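Acetylene hydratase (Pelobacter acetylenicus, PDB 2E7Z) catalyses the non-redox hydration of acetylene to acetaldehyde, using a tungsten-bis(molybdopterin guanine dinucleotide) cofactor together with a [4Fe-4S] cluster. Local coordinates at residues Val378-Ala386 against Pro467-Gly475; Gly140-Val148 against Phe359-Leu368. All blocks are in the same frame, centred on the assembly; numbering follows the deposited sequence.

Interaction 1: Val378-Ala386 against Pro467-Gly475; sequences VKYFHNMGA and PNWEGIPFG
Trp469 meets Met384 where the two backbones come closest, CA to CA. The thioether chain runs at about a right angle to the tryptophan side chain. Bends at chi2 (-52°) and chi3 (-83°) fold the methionine back, so that its CE methyl rests 3.6 Å from Trp469 CB and also touches CE3. On the pyrrole side, Trp469 CD1 lies 3.6 Å from Met384 O. The indole itself continues towards Asp10, the assigned active-site residue, and comes within about 6 Å of the tungsten ion.

Glu470 uses its backbone more than its charge. Its amide N donates to a water, which in turn donates to Met384 O and sits in the ring plane at the edge of His382, 2.9 Å from ND1. Its CB packs 3.3 Å from His382 O, while its carboxylate leaves the contact to be bound by Ser335 OG and Ile334 N. The carbonyl is gripped twice. Asn383 ND2 lies in the carbonyl plane on a lone pair, 3.0 Å from Glu470 O, with an N-H...O angle of 162°; Met384 N reaches the same oxygen at 2.9 Å, tilted from that plane. The asparagine amide is kept from turning because OD1 accepts from Tyr153 N, and Asn383 CB lies over the centre of one face of the Phe381 ring.

Gly471 has no room for a side chain: a CB would run into Asn383 ND2, and the backbone angles independently call for glycine. At Ile472 the contact turns apolar again, CG1 lying 3.9 Å from Met384 CE.

The chemistry implies that two irregular loops near a metal centre can be held together by a carbonyl accepting two hydrogen bonds and a bridging water, with a folded methionine packed alongside.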
ATOM      1  N   VAL A 378     -23.771   2.985  -1.512  1.00 15.41           N
ATOM      2  CA  VAL A 378     -23.057   1.712  -1.534  1.00 15.94           C
ATOM      3  C   VAL A 378     -22.866   1.294  -0.089  1.00 15.27           C
ATOM      4  O   VAL A 378     -22.124   1.938   0.647  1.00 16.39           O
ATOM      5  CB  VAL A 378     -21.686   1.842  -2.255  1.00 16.06           C
ATOM      6  CG1 VAL A 378     -20.884   0.602  -2.077  1.00 18.28           C
ATOM      7  CG2 VAL A 378     -21.906   2.091  -3.739  1.00 18.59           C
ATOM      8  N   LYS A 379     -23.540   0.221   0.310  1.00 14.75           N
ATOM      9  CA  LYS A 379     -23.490  -0.262   1.687  1.00 14.70           C
ATOM     10  C   LYS A 379     -22.088  -0.721   2.057  1.00 13.91           C
ATOM     11  O   LYS A 379     -21.585  -0.406   3.139  1.00 13.65           O
ATOM     12  CB  LYS A 379     -24.465  -1.412   1.884  1.00 15.09           C
ATOM     13  CG  LYS A 379     -24.394  -2.019   3.274  1.00 17.34           C
ATOM     14  CD  LYS A 379     -25.495  -3.033   3.469  1.00 20.25           C
ATOM     15  CE  LYS A 379     -25.293  -3.783   4.754  1.00 23.80           C
ATOM     16  NZ  LYS A 379     -26.369  -4.782   4.928  1.00 25.45           N
ATOM     17  N   TYR A 380     -21.461  -1.482   1.158  1.00 12.95           N
ATOM     18  CA  TYR A 380     -20.104  -1.967   1.354  1.00 12.60           C
ATOM     19  C   TYR A 380     -19.173  -1.174   0.437  1.00 12.86           C
ATOM     20  O   TYR A 380     -18.909  -1.583  -0.690  1.00 13.59           O
ATOM     21  CB  TYR A 380     -20.005  -3.469   1.039  1.00 13.42           C
ATOM     22  CG  TYR A 380     -20.794  -4.315   2.002  1.00 12.65           C
ATOM     23  CD1 TYR A 380     -20.273  -4.649   3.248  1.00 13.29           C
ATOM     24  CD2 TYR A 380     -22.077  -4.767   1.672  1.00 15.58           C
ATOM     25  CE1 TYR A 380     -20.964  -5.443   4.121  1.00 14.20           C
ATOM     26  CE2 TYR A 380     -22.805  -5.550   2.568  1.00 15.67           C
ATOM     27  CZ  TYR A 380     -22.232  -5.876   3.793  1.00 15.36           C
ATOM     28  OH  TYR A 380     -22.868  -6.670   4.702  1.00 18.01           O
ATOM     29  N   PHE A 381     -18.672  -0.044   0.920  1.00 11.63           N
ATOM     30  CA  PHE A 381     -17.888   0.887   0.131  1.00 11.57           C
ATOM     31  C   PHE A 381     -16.476   0.374   0.252  1.00 10.87           C
ATOM     32  O   PHE A 381     -15.835   0.498   1.281  1.00 10.87           O
ATOM     33  CB  PHE A 381     -18.063   2.295   0.720  1.00 11.40           C
ATOM     34  CG  PHE A 381     -17.177   3.356   0.128  1.00 12.56           C
ATOM     35  CD1 PHE A 381     -16.645   3.267  -1.150  1.00 12.90           C
ATOM     36  CD2 PHE A 381     -16.920   4.517   0.869  1.00 12.89           C
ATOM     37  CE1 PHE A 381     -15.836   4.286  -1.651  1.00 12.82           C
ATOM     38  CE2 PHE A 381     -16.128   5.547   0.365  1.00 14.12           C
ATOM     39  CZ  PHE A 381     -15.590   5.436  -0.904  1.00 13.43           C
ATOM     40  N   HIS A 382     -15.996  -0.249  -0.828  1.00 10.39           N
ATOM     41  CA  HIS A 382     -14.646  -0.828  -0.879  1.00  9.69           C
ATOM     42  C   HIS A 382     -13.703   0.327  -1.178  1.00  9.57           C
ATOM     43  O   HIS A 382     -13.264   0.503  -2.311  1.00  9.82           O
ATOM     44  CB  HIS A 382     -14.577  -1.897  -1.963  1.00 10.19           C
ATOM     45  CG  HIS A 382     -13.276  -2.621  -2.000  1.00  9.65           C
ATOM     46  ND1 HIS A 382     -12.238  -2.226  -2.816  1.00  8.41           N
ATOM     47  CD2 HIS A 382     -12.847  -3.717  -1.329  1.00  8.43           C
ATOM     48  CE1 HIS A 382     -11.232  -3.076  -2.667  1.00  8.61           C
ATOM     49  NE2 HIS A 382     -11.568  -3.978  -1.760  1.00  8.75           N
ATOM     50  N   ASN A 383     -13.402   1.117  -0.149  1.00  9.31           N
ATOM     51  CA  ASN A 383     -12.596   2.319  -0.328  1.00  9.85           C
ATOM     52  C   ASN A 383     -11.109   1.989  -0.326  1.00  9.51           C
ATOM     53  O   ASN A 383     -10.519   1.675   0.721  1.00  9.87           O
ATOM     54  CB  ASN A 383     -13.000   3.279   0.791  1.00 10.33           C
ATOM     55  CG  ASN A 383     -12.473   4.722   0.625  1.00 11.54           C
ATOM     56  OD1 ASN A 383     -12.498   5.469   1.601  1.00 13.80           O
ATOM     57  ND2 ASN A 383     -12.019   5.120  -0.560  1.00 11.16           N
ATOM     58  N   MET A 384     -10.522   2.056  -1.530  1.00  9.00           N
ATOM     59  CA  MET A 384      -9.105   1.732  -1.824  1.00  9.33           C
ATOM     60  C   MET A 384      -8.875   0.228  -1.715  1.00  9.06           C
ATOM     61  O   MET A 384      -8.800  -0.447  -2.748  1.00  8.44           O
ATOM     62  CB  MET A 384      -8.123   2.560  -0.951  1.00  9.96           C
ATOM     63  CG  MET A 384      -8.440   4.078  -0.852  1.00 10.76           C
ATOM     64  SD  MET A 384      -8.677   4.918  -2.444  1.00 11.31           S
ATOM     65  CE  MET A 384      -6.944   5.230  -2.879  1.00 13.70           C
ATOM     66  N   GLY A 385      -8.840  -0.296  -0.485  1.00  8.65           N
ATOM     67  CA  GLY A 385      -8.758  -1.752  -0.230  1.00  8.65           C
ATOM     68  C   GLY A 385      -9.482  -1.936   1.079  1.00  9.03           C
ATOM     69  O   GLY A 385      -9.219  -1.176   2.012  1.00 10.60           O
ATOM     70  N   ALA A 386     -10.433  -2.871   1.149  1.00  8.54           N
ATOM     71  CA  ALA A 386     -11.297  -2.937   2.318  1.00  9.27           C
ATOM     72  C   ALA A 386     -11.824  -4.319   2.565  1.00  8.81           C
ATOM     73  O   ALA A 386     -11.860  -5.180   1.674  1.00  9.13           O
ATOM     74  CB  ALA A 386     -12.484  -1.946   2.170  1.00  9.49           C
ATOM     75  N   PRO A 467     -10.851   4.778 -12.029  1.00  8.91           N
ATOM     76  CA  PRO A 467      -9.867   4.372 -11.015  1.00  9.09           C
ATOM     77  C   PRO A 467     -10.026   2.933 -10.529  1.00  9.00           C
ATOM     78  O   PRO A 467     -11.150   2.428 -10.450  1.00  9.77           O
ATOM     79  CB  PRO A 467     -10.155   5.340  -9.863  1.00  9.08           C
ATOM     80  CG  PRO A 467     -11.670   5.573  -9.951  1.00 10.17           C
ATOM     81  CD  PRO A 467     -11.970   5.556 -11.454  1.00  9.06           C
ATOM     82  N   ASN A 468      -8.899   2.286 -10.215  1.00  8.90           N
ATOM     83  CA  ASN A 468      -8.930   0.938  -9.662  1.00  8.23           C
ATOM     84  C   ASN A 468      -8.640   0.811  -8.181  1.00  9.25           C
ATOM     85  O   ASN A 468      -8.587  -0.293  -7.631  1.00  9.13           O
ATOM     86  CB  ASN A 468      -8.064   0.063 -10.523  1.00  8.46           C
ATOM     87  CG  ASN A 468      -8.674  -0.080 -11.907  1.00  8.05           C
ATOM     88  OD1 ASN A 468      -8.144   0.424 -12.907  1.00 10.99           O
ATOM     89  ND2 ASN A 468      -9.857  -0.684 -11.950  1.00  6.30           N
ATOM     90  N   TRP A 469      -8.519   1.979  -7.548  1.00  8.35           N
ATOM     91  CA  TRP A 469      -8.719   2.100  -6.113  1.00  8.92           C
ATOM     92  C   TRP A 469      -9.969   2.948  -5.979  1.00  8.69           C
ATOM     93  O   TRP A 469      -9.964   4.142  -6.313  1.00  9.26           O
ATOM     94  CB  TRP A 469      -7.530   2.797  -5.449  1.00  9.42           C
ATOM     95  CG  TRP A 469      -6.319   1.912  -5.203  1.00  8.42           C
ATOM     96  CD1 TRP A 469      -6.291   0.553  -5.091  1.00  8.45           C
ATOM     97  CD2 TRP A 469      -4.978   2.362  -4.988  1.00  8.95           C
ATOM     98  NE1 TRP A 469      -5.010   0.129  -4.819  1.00  9.52           N
ATOM     99  CE2 TRP A 469      -4.183   1.221  -4.762  1.00  8.91           C
ATOM    100  CE3 TRP A 469      -4.364   3.624  -4.993  1.00 11.20           C
ATOM    101  CZ2 TRP A 469      -2.815   1.302  -4.536  1.00 10.07           C
ATOM    102  CZ3 TRP A 469      -3.005   3.694  -4.772  1.00 10.89           C
ATOM    103  CH2 TRP A 469      -2.248   2.552  -4.541  1.00 11.63           C
ATOM    104  N   GLU A 470     -11.044   2.314  -5.530  1.00  8.31           N
ATOM    105  CA  GLU A 470     -12.332   2.997  -5.483  1.00  9.13           C
ATOM    106  C   GLU A 470     -12.325   4.046  -4.403  1.00  9.06           C
ATOM    107  O   GLU A 470     -12.083   3.753  -3.221  1.00  9.90           O
ATOM    108  CB  GLU A 470     -13.445   1.977  -5.304  1.00  8.96           C
ATOM    109  CG  GLU A 470     -14.841   2.608  -5.265  1.00  9.98           C
ATOM    110  CD  GLU A 470     -15.877   1.872  -6.114  1.00  9.47           C
ATOM    111  OE1 GLU A 470     -15.834   2.006  -7.355  1.00 10.27           O
ATOM    112  OE2 GLU A 470     -16.761   1.183  -5.552  1.00  9.84           O
ATOM    113  N   GLY A 471     -12.572   5.279  -4.827  1.00  9.12           N
ATOM    114  CA  GLY A 471     -12.410   6.437  -3.938  1.00 10.02           C
ATOM    115  C   GLY A 471     -11.715   7.549  -4.705  1.00 10.12           C
ATOM    116  O   GLY A 471     -12.072   8.719  -4.587  1.00 10.50           O
ATOM    117  N   ILE A 472     -10.750   7.198  -5.547  1.00 10.28           N
ATOM    118  CA  ILE A 472     -10.049   8.228  -6.309  1.00 10.52           C
ATOM    119  C   ILE A 472     -11.076   8.950  -7.191  1.00 10.59           C
ATOM    120  O   ILE A 472     -11.808   8.301  -7.918  1.00 11.03           O
ATOM    121  CB  ILE A 472      -8.940   7.626  -7.182  1.00 10.24           C
ATOM    122  CG1 ILE A 472      -7.922   6.869  -6.329  1.00 11.18           C
ATOM    123  CG2 ILE A 472      -8.224   8.736  -7.986  1.00 10.31           C
ATOM    124  CD1 ILE A 472      -6.844   6.144  -7.159  1.00 12.64           C
ATOM    125  N   PRO A 473     -11.170  10.288  -7.075  1.00 12.10           N
ATOM    126  CA  PRO A 473     -12.234  11.018  -7.757  1.00 12.33           C
ATOM    127  C   PRO A 473     -11.963  11.370  -9.236  1.00 12.40           C
ATOM    128  O   PRO A 473     -12.479  12.372  -9.727  1.00 13.40           O
ATOM    129  CB  PRO A 473     -12.354  12.294  -6.917  1.00 13.36           C
ATOM    130  CG  PRO A 473     -10.988  12.529  -6.418  1.00 14.18           C
ATOM    131  CD  PRO A 473     -10.369  11.171  -6.200  1.00 12.45           C
ATOM    132  N   PHE A 474     -11.163  10.566  -9.926  1.00 11.69           N
ATOM    133  CA  PHE A 474     -10.985  10.713 -11.361  1.00 11.74           C
ATOM    134  C   PHE A 474     -10.452   9.407 -11.884  1.00 11.90           C
ATOM    135  O   PHE A 474      -9.956   8.568 -11.117  1.00 11.92           O
ATOM    136  CB  PHE A 474      -9.977  11.828 -11.685  1.00 12.94           C
ATOM    137  CG  PHE A 474      -8.586  11.539 -11.198  1.00 12.95           C
ATOM    138  CD1 PHE A 474      -8.204  11.880  -9.908  1.00 13.96           C
ATOM    139  CD2 PHE A 474      -7.651  10.927 -12.027  1.00 13.69           C
ATOM    140  CE1 PHE A 474      -6.923  11.604  -9.463  1.00 15.15           C
ATOM    141  CE2 PHE A 474      -6.370  10.634 -11.576  1.00 16.25           C
ATOM    142  CZ  PHE A 474      -6.009  10.980 -10.284  1.00 17.02           C
ATOM    143  N   GLY A 475     -10.529   9.248 -13.197  1.00 10.94           N
ATOM    144  CA  GLY A 475      -9.860   8.119 -13.847  1.00 11.06           C
ATOM    145  C   GLY A 475      -9.111   8.593 -15.069  1.00 11.02           C
ATOM    146  O   GLY A 475      -9.638   9.398 -15.837  1.00 12.56           O
TER
HETATM  147  O   HOH W   1     -10.814  -0.422  -4.656  1.00  9.27           O

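Interaction 2: Gly140-Val148 against Phe359-Leu368; sequences GNTAGVHRV and FLTYTGMSAL
The ring of Phe359 enters edge-on against helix 140-150, with Gly144 O and Val145 N near its plane at the rim and CZ only 3.4 Å from Gly144 O. Val145 CG2 also sits at this edge, in plane, whereas one face is covered by Leu360 CD2 from the neighbouring residue. The second flat group, the guanidinium of Arg147, carries Leu368 CD1 and Met365 CE over one face.

This is helix packing at a glycine: helix 140-150 presents Gly144 to the turn and short helix 362-365, both within the molybdopterin oxidoreductase region. A CB at Gly144 would clash with Leu360 CD2, which instead lies 3.9 Å from the glycine CA. The other branch of Leu360, CD1, settles against CA and CB of Asn141, whose amide turns elsewhere to donate from ND2 to Asp295.

Val148 CG1 touches Phe359 CE1 at 3.5 Å. Arg147 spans the apolar patch: its chain bends at chi3 (69°) and crosses Met365 at about a right angle, bringing NH1 to 3.6 Å from Met365 CE. An alanine here would remove the guanidinium face that lies against Met365 CE and Leu368 CD1, and is likely to leave a gap beside those two methyls.

No hydrogen bond joins the two segments; they meet by van der Waals packing. The last atoms to meet are the two branches of Leu368, CD1 lying 3.6 Å from Arg147 CB and CD2 3.8 Å from Arg147 O.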
ATOM      1  N   GLY A 140      -4.540   0.959   2.301  1.00 10.83           N
ATOM      2  CA  GLY A 140      -5.748   0.215   2.713  1.00 10.07           C
ATOM      3  C   GLY A 140      -6.111   0.399   4.183  1.00 10.64           C
ATOM      4  O   GLY A 140      -7.265   0.676   4.520  1.00 10.93           O
ATOM      5  N   ASN A 141      -5.112   0.262   5.058  1.00 10.68           N
ATOM      6  CA  ASN A 141      -5.332   0.582   6.474  1.00 10.09           C
ATOM      7  C   ASN A 141      -5.731   2.056   6.625  1.00 10.47           C
ATOM      8  O   ASN A 141      -6.670   2.387   7.379  1.00 11.24           O
ATOM      9  CB  ASN A 141      -4.050   0.286   7.267  1.00 11.47           C
ATOM     10  CG  ASN A 141      -2.932   1.198   6.882  1.00 12.12           C
ATOM     11  OD1 ASN A 141      -2.457   1.146   5.750  1.00 11.41           O
ATOM     12  ND2 ASN A 141      -2.552   2.110   7.790  1.00 12.68           N
ATOM     13  N   THR A 142      -5.041   2.931   5.899  1.00 10.36           N
ATOM     14  CA  THR A 142      -5.272   4.375   6.049  1.00 11.39           C
ATOM     15  C   THR A 142      -6.712   4.687   5.731  1.00 11.62           C
ATOM     16  O   THR A 142      -7.355   5.471   6.410  1.00 12.41           O
ATOM     17  CB  THR A 142      -4.391   5.180   5.069  1.00 11.57           C
ATOM     18  OG1 THR A 142      -3.155   4.499   4.806  1.00 11.65           O
ATOM     19  CG2 THR A 142      -4.127   6.575   5.631  1.00 13.27           C
ATOM     20  N   ALA A 143      -7.235   4.087   4.671  1.00 11.16           N
ATOM     21  CA  ALA A 143      -8.620   4.313   4.308  1.00 11.57           C
ATOM     22  C   ALA A 143      -9.574   3.908   5.429  1.00 11.27           C
ATOM     23  O   ALA A 143     -10.543   4.611   5.680  1.00 12.35           O
ATOM     24  CB  ALA A 143      -8.965   3.590   2.988  1.00 11.38           C
ATOM     25  N   GLY A 144      -9.296   2.802   6.127  1.00 11.09           N
ATOM     26  CA  GLY A 144     -10.126   2.430   7.289  1.00 12.07           C
ATOM     27  C   GLY A 144     -10.156   3.517   8.363  1.00 11.59           C
ATOM     28  O   GLY A 144     -11.221   3.859   8.895  1.00 13.08           O
ATOM     29  N   VAL A 145      -8.983   4.059   8.678  1.00 12.64           N
ATOM     30  CA  VAL A 145      -8.879   5.113   9.687  1.00 13.13           C
ATOM     31  C   VAL A 145      -9.599   6.384   9.213  1.00 13.58           C
ATOM     32  O   VAL A 145     -10.333   7.022   9.972  1.00 14.46           O
ATOM     33  CB  VAL A 145      -7.433   5.410  10.085  1.00 13.58           C
ATOM     34  CG1 VAL A 145      -7.397   6.529  11.134  1.00 14.89           C
ATOM     35  CG2 VAL A 145      -6.754   4.167  10.669  1.00 13.13           C
ATOM     36  N   HIS A 146      -9.386   6.749   7.951  1.00 13.28           N
ATOM     37  CA  HIS A 146     -10.098   7.911   7.392  1.00 13.96           C
ATOM     38  C   HIS A 146     -11.594   7.704   7.446  1.00 14.10           C
ATOM     39  O   HIS A 146     -12.353   8.625   7.732  1.00 15.27           O
ATOM     40  CB  HIS A 146      -9.711   8.142   5.935  1.00 13.43           C
ATOM     41  CG  HIS A 146      -8.393   8.816   5.747  1.00 14.37           C
ATOM     42  ND1 HIS A 146      -8.192   9.782   4.782  1.00 13.14           N
ATOM     43  CD2 HIS A 146      -7.194   8.623   6.348  1.00 13.15           C
ATOM     44  CE1 HIS A 146      -6.930  10.171   4.815  1.00 14.55           C
ATOM     45  NE2 HIS A 146      -6.303   9.478   5.755  1.00 14.59           N
ATOM     46  N   ARG A 147     -12.038   6.480   7.200  1.00 14.50           N
ATOM     47  CA  ARG A 147     -13.463   6.196   7.161  1.00 16.35           C
ATOM     48  C   ARG A 147     -14.144   6.301   8.513  1.00 16.06           C
ATOM     49  O   ARG A 147     -15.245   6.858   8.628  1.00 16.91           O
ATOM     50  CB  ARG A 147     -13.692   4.849   6.542  1.00 16.65           C
ATOM     51  CG  ARG A 147     -13.520   4.947   5.053  1.00 18.74           C
ATOM     52  CD  ARG A 147     -13.871   3.674   4.425  1.00 18.80           C
ATOM     53  NE  ARG A 147     -15.303   3.399   4.522  1.00 17.60           N
ATOM     54  CZ  ARG A 147     -15.854   2.238   4.213  1.00 19.53           C
ATOM     55  NH1 ARG A 147     -15.074   1.227   3.759  1.00 18.73           N
ATOM     56  NH2 ARG A 147     -17.175   2.112   4.326  1.00 16.16           N
ATOM     57  N   VAL A 148     -13.493   5.822   9.561  1.00 16.58           N
ATOM     58  CA  VAL A 148     -14.101   6.000  10.892  1.00 17.18           C
ATOM     59  C   VAL A 148     -14.112   7.468  11.324  1.00 17.19           C
ATOM     60  O   VAL A 148     -14.948   7.887  12.151  1.00 18.36           O
ATOM     61  CB  VAL A 148     -13.454   5.122  11.994  1.00 17.50           C
ATOM     62  CG1 VAL A 148     -13.496   3.652  11.587  1.00 17.46           C
ATOM     63  CG2 VAL A 148     -12.030   5.576  12.341  1.00 18.28           C
ATOM     64  N   PHE A 359     -10.700  -4.516  13.459  1.00 10.98           N
ATOM     65  CA  PHE A 359     -10.973  -3.195  12.847  1.00 11.19           C
ATOM     66  C   PHE A 359     -11.186  -3.248  11.312  1.00 11.04           C
ATOM     67  O   PHE A 359     -12.204  -2.812  10.796  1.00 11.72           O
ATOM     68  CB  PHE A 359      -9.875  -2.206  13.239  1.00 12.13           C
ATOM     69  CG  PHE A 359      -9.958  -0.863  12.537  1.00 13.38           C
ATOM     70  CD1 PHE A 359     -11.188  -0.312  12.177  1.00 13.71           C
ATOM     71  CD2 PHE A 359      -8.812  -0.135  12.305  1.00 14.83           C
ATOM     72  CE1 PHE A 359     -11.259   0.919  11.508  1.00 16.54           C
ATOM     73  CE2 PHE A 359      -8.870   1.116  11.663  1.00 15.87           C
ATOM     74  CZ  PHE A 359     -10.106   1.635  11.264  1.00 15.46           C
ATOM     75  N   LEU A 360     -10.218  -3.797  10.583  1.00 10.66           N
ATOM     76  CA  LEU A 360     -10.253  -3.717   9.121  1.00 10.10           C
ATOM     77  C   LEU A 360     -11.067  -4.824   8.436  1.00 10.12           C
ATOM     78  O   LEU A 360     -11.193  -4.857   7.197  1.00  9.59           O
ATOM     79  CB  LEU A 360      -8.821  -3.628   8.585  1.00  9.96           C
ATOM     80  CG  LEU A 360      -8.052  -2.334   8.956  1.00 10.23           C
ATOM     81  CD1 LEU A 360      -6.565  -2.424   8.646  1.00  9.99           C
ATOM     82  CD2 LEU A 360      -8.717  -1.056   8.337  1.00 11.70           C
ATOM     83  N   THR A 361     -11.631  -5.718   9.248  1.00  9.92           N
ATOM     84  CA  THR A 361     -12.522  -6.760   8.769  1.00  9.83           C
ATOM     85  C   THR A 361     -13.916  -6.236   8.483  1.00 10.98           C
ATOM     86  O   THR A 361     -14.259  -5.118   8.880  1.00 11.03           O
ATOM     87  CB  THR A 361     -12.647  -7.948   9.747  1.00 10.29           C
ATOM     88  OG1 THR A 361     -13.411  -7.516  10.901  1.00 10.62           O
ATOM     89  CG2 THR A 361     -11.270  -8.506  10.167  1.00  9.59           C
ATOM     90  N   TYR A 362     -14.729  -7.057   7.826  1.00 10.84           N
ATOM     91  CA  TYR A 362     -16.166  -6.740   7.717  1.00 11.25           C
ATOM     92  C   TYR A 362     -16.764  -6.349   9.057  1.00 12.01           C
ATOM     93  O   TYR A 362     -17.567  -5.397   9.137  1.00 12.40           O
ATOM     94  CB  TYR A 362     -16.967  -7.916   7.213  1.00 10.94           C
ATOM     95  CG  TYR A 362     -16.784  -8.234   5.752  1.00 10.58           C
ATOM     96  CD1 TYR A 362     -17.401  -7.452   4.773  1.00 10.04           C
ATOM     97  CD2 TYR A 362     -16.044  -9.352   5.356  1.00  9.42           C
ATOM     98  CE1 TYR A 362     -17.266  -7.764   3.420  1.00  9.40           C
ATOM     99  CE2 TYR A 362     -15.870  -9.663   3.990  1.00  9.65           C
ATOM    100  CZ  TYR A 362     -16.500  -8.872   3.041  1.00  9.52           C
ATOM    101  OH  TYR A 362     -16.403  -9.166   1.711  1.00  9.93           O
ATOM    102  N   THR A 363     -16.413  -7.091  10.101  1.00 12.40           N
ATOM    103  CA  THR A 363     -17.039  -6.838  11.412  1.00 13.01           C
ATOM    104  C   THR A 363     -16.620  -5.468  11.941  1.00 13.42           C
ATOM    105  O   THR A 363     -17.445  -4.683  12.423  1.00 14.19           O
ATOM    106  CB  THR A 363     -16.641  -7.912  12.420  1.00 13.25           C
ATOM    107  OG1 THR A 363     -17.213  -9.144  12.005  1.00 15.09           O
ATOM    108  CG2 THR A 363     -17.099  -7.552  13.841  1.00 14.80           C
ATOM    109  N   GLY A 364     -15.324  -5.173  11.894  1.00 12.78           N
ATOM    110  CA  GLY A 364     -14.842  -3.888  12.395  1.00 13.08           C
ATOM    111  C   GLY A 364     -15.374  -2.682  11.645  1.00 13.24           C
ATOM    112  O   GLY A 364     -15.559  -1.610  12.227  1.00 13.95           O
ATOM    113  N   MET A 365     -15.630  -2.845  10.349  1.00 12.93           N
ATOM    114  CA  MET A 365     -16.078  -1.757   9.506  1.00 13.11           C
ATOM    115  C   MET A 365     -17.619  -1.652   9.493  1.00 13.41           C
ATOM    116  O   MET A 365     -18.189  -0.723   8.900  1.00 13.36           O
ATOM    117  CB  MET A 365     -15.510  -1.943   8.078  1.00 13.55           C
ATOM    118  CG  MET A 365     -13.971  -1.991   8.016  1.00 14.06           C
ATOM    119  SD  MET A 365     -13.252  -0.402   8.439  1.00 17.12           S
ATOM    120  CE  MET A 365     -13.540   0.474   6.894  1.00 18.05           C
ATOM    121  N   SER A 366     -18.304  -2.566  10.185  1.00 13.45           N
ATOM    122  CA  SER A 366     -19.744  -2.703   9.988  1.00 14.40           C
ATOM    123  C   SER A 366     -20.546  -1.465  10.410  1.00 14.28           C
ATOM    124  O   SER A 366     -21.578  -1.188   9.816  1.00 14.12           O
ATOM    125  CB  SER A 366     -20.281  -3.951  10.675  1.00 15.02           C
ATOM    126  OG  SER A 366     -20.053  -3.847  12.053  1.00 17.09           O
ATOM    127  N   ALA A 367     -20.050  -0.711  11.382  1.00 13.96           N
ATOM    128  CA  ALA A 367     -20.762   0.520  11.781  1.00 14.52           C
ATOM    129  C   ALA A 367     -20.793   1.561  10.647  1.00 14.05           C
ATOM    130  O   ALA A 367     -21.558   2.527  10.728  1.00 15.21           O
ATOM    131  CB  ALA A 367     -20.138   1.117  13.022  1.00 16.28           C
ATOM    132  N   LEU A 368     -19.989   1.360   9.599  1.00 14.08           N
ATOM    133  CA  LEU A 368     -19.987   2.281   8.461  1.00 14.13           C
ATOM    134  C   LEU A 368     -20.935   1.885   7.322  1.00 13.61           C
ATOM    135  O   LEU A 368     -21.086   2.639   6.355  1.00 14.40           O
ATOM    136  CB  LEU A 368     -18.577   2.496   7.918  1.00 13.95           C
ATOM    137  CG  LEU A 368     -17.519   2.911   8.946  1.00 14.43           C
ATOM    138  CD1 LEU A 368     -16.204   2.955   8.286  1.00 16.55           C
ATOM    139  CD2 LEU A 368     -17.829   4.278   9.575  1.00 17.06           C
TER

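In the fold
Both interactions are buried and lie within the molybdopterin oxidoreductase region, their centres 13 Å apart. Along the chain they come in series: interaction 2 joins helix 140-150 to segment 359-368, and only after the intervening helix 369-376 does interaction 1 begin, tying 378-386 to 467-475. They meet directly, since Arg147 NH1 lies 2.7 Å from Phe381 O and the Ala143 methyl packs on Met384 CG. Helix 140-150 thus backs the first loop of interaction 1. It starts just after the tungsten ligand Cys138, while Trp469 borders the metal site from the other contact, so sequence-distant pieces are packed together beside the cofactor site.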